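Aminotransferase AspB (Helicobacter pylori 26695, PDB 3EZS) probably acts as a pyridoxal 5'-phosphate-dependent aminotransferase of class I and II, moving amino groups between amino acids and keto acids. Local coordinates at residues I189-E194 and N222-H227. Numbering follows the deposited sequence.
Sequences ILINDE and NVLVIH. With EDO (1,2-ethanediol), chain F.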
# COMPACT_ATOMS: atom_id res chain seq x y z
N ILE A 189 20.49 -6.93 11.24
CA ILE A 189 19.67 -7.36 10.13
C ILE A 189 20.28 -6.84 8.83
O ILE A 189 20.65 -5.67 8.75
CB ILE A 189 18.20 -6.87 10.28
CG1 ILE A 189 17.59 -7.36 11.59
CG2 ILE A 189 17.36 -7.29 9.04
CD1 ILE A 189 17.74 -8.84 11.83
N LEU A 190 20.39 -7.71 7.84
CA LEU A 190 21.00 -7.40 6.56
C LEU A 190 20.04 -7.64 5.40
O LEU A 190 19.53 -8.74 5.25
CB LEU A 190 22.23 -8.30 6.35
CG LEU A 190 23.04 -8.13 5.05
CD1 LEU A 190 23.72 -6.75 4.97
CD2 LEU A 190 24.05 -9.26 4.94
N ILE A 191 19.81 -6.62 4.58
CA ILE A 191 18.91 -6.71 3.43
C ILE A 191 19.63 -6.33 2.15
O ILE A 191 20.45 -5.43 2.15
CB ILE A 191 17.74 -5.68 3.57
CG1 ILE A 191 16.84 -6.00 4.75
CG2 ILE A 191 16.91 -5.61 2.29
CD1 ILE A 191 15.84 -4.85 5.03
N ASN A 192 19.33 -7.02 1.05
CA ASN A 192 19.79 -6.57 -0.25
C ASN A 192 18.58 -6.24 -1.12
O ASN A 192 17.66 -7.05 -1.27
CB ASN A 192 20.69 -7.61 -0.93
CG ASN A 192 21.35 -7.06 -2.21
OD1 ASN A 192 21.58 -5.86 -2.35
ND2 ASN A 192 21.67 -7.95 -3.14
N ASP A 193 18.55 -5.01 -1.62
CA ASP A 193 17.56 -4.56 -2.59
C ASP A 193 18.05 -5.18 -3.90
O ASP A 193 19.00 -4.68 -4.52
CB ASP A 193 17.57 -3.04 -2.63
CG ASP A 193 16.71 -2.46 -3.74
OD1 ASP A 193 16.23 -3.20 -4.62
OD2 ASP A 193 16.55 -1.23 -3.74
N GLU A 194 17.43 -6.29 -4.30
CA GLU A 194 17.84 -7.03 -5.49
C GLU A 194 16.97 -6.76 -6.72
O GLU A 194 16.79 -7.64 -7.57
CB GLU A 194 17.88 -8.53 -5.17
CG GLU A 194 18.92 -8.83 -4.15
CD GLU A 194 19.21 -10.30 -3.91
OE1 GLU A 194 18.41 -11.21 -4.25
OE2 GLU A 194 20.29 -10.53 -3.35
N ASN A 222 18.73 -13.51 10.05
CA ASN A 222 19.08 -12.09 9.94
C ASN A 222 19.17 -11.53 8.50
O ASN A 222 19.53 -10.35 8.32
CB ASN A 222 20.42 -11.80 10.66
CG ASN A 222 20.30 -11.83 12.17
OD1 ASN A 222 19.36 -12.38 12.72
ND2 ASN A 222 21.26 -11.20 12.83
N VAL A 223 18.81 -12.32 7.50
CA VAL A 223 19.01 -11.92 6.10
C VAL A 223 17.74 -12.00 5.25
O VAL A 223 16.97 -12.97 5.34
CB VAL A 223 20.15 -12.76 5.47
CG1 VAL A 223 20.37 -12.40 4.00
CG2 VAL A 223 21.45 -12.59 6.29
N LEU A 224 17.57 -10.97 4.41
CA LEU A 224 16.41 -10.82 3.54
C LEU A 224 16.81 -10.14 2.22
O LEU A 224 17.75 -9.37 2.16
CB LEU A 224 15.34 -9.95 4.23
CG LEU A 224 14.76 -10.50 5.55
CD1 LEU A 224 14.50 -9.40 6.51
CD2 LEU A 224 13.54 -11.38 5.34
N VAL A 225 16.10 -10.48 1.15
CA VAL A 225 16.32 -9.93 -0.18
C VAL A 225 14.96 -9.45 -0.66
O VAL A 225 13.94 -10.06 -0.36
CB VAL A 225 16.93 -10.97 -1.17
CG1 VAL A 225 18.36 -11.42 -0.74
CG2 VAL A 225 16.02 -12.18 -1.34
N ILE A 226 14.95 -8.35 -1.39
CA ILE A 226 13.73 -7.72 -1.89
C ILE A 226 13.76 -7.71 -3.42
O ILE A 226 14.72 -7.26 -4.01
CB ILE A 226 13.59 -6.29 -1.29
CG1 ILE A 226 13.36 -6.39 0.21
CG2 ILE A 226 12.45 -5.50 -1.98
CD1 ILE A 226 13.22 -5.04 0.94
N HIS A 227 12.71 -8.22 -4.04
CA HIS A 227 12.62 -8.31 -5.50
C HIS A 227 11.39 -7.60 -6.03
O HIS A 227 10.45 -7.33 -5.27
CB HIS A 227 12.64 -9.78 -5.95
CG HIS A 227 13.98 -10.44 -5.79
ND1 HIS A 227 14.80 -10.72 -6.87
CD2 HIS A 227 14.65 -10.86 -4.69
CE1 HIS A 227 15.91 -11.30 -6.43
NE2 HIS A 227 15.85 -11.40 -5.12
C1 EDO F . 16.11 1.59 -7.52
O1 EDO F . 14.93 0.90 -7.98
C2 EDO F . 16.59 0.95 -6.21
O2 EDO F . 17.56 -0.08 -6.35
O HOH W 1 13.96 -8.31 -8.72
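Ile189 lays its CD1 methyl against Asn222 CG (4.0 Å), the side chains crossing at about a right angle, and from here two parallel strands run in step, showing how polar groups gather at their C-terminal ends. Leu190 N binds Asn222 O almost straight (2.8 Å, 174°), and Leu190 O takes the N-H of Leu224. Ile191 turns its CG2, anti to the backbone N, onto Ile226 CD1 at 4.0 Å. Asn192 is gripped through its backbone by Leu224 O and Ile226 N, while its ND2 donates to the anti lone pair of Glu194 OE2. Asp193 points to the same face as Ile226; its OD2 hydrogen-bonds Tyr121 OH and lies 3.0 Å from O2 of an ethanediol, probably from the crystallisation liquor. As in fold type I relatives, Asp193 probably pairs with the cofactor's pyridine nitrogen. Glu194 closes the pairing, N to Ile226 O (2.9 Å); its CB lies over a face of the His227 ring, and OE1 accepts a weak bond from NE2 (2.7 Å, 129°), the carboxylate nearly perpendicular to the ring. Ser207 and Leu208 N also hold this carboxylate, which should fix its rotation. Helix 208-214, completing the strands' beta-alpha-beta unit, covers Asn192, Val223 and Val225; outside it, helix 92-102 packs on Ile191, Leu224 and Ile226, and strands 157-160 (parallel) and 241-245 (antiparallel) flank the pair.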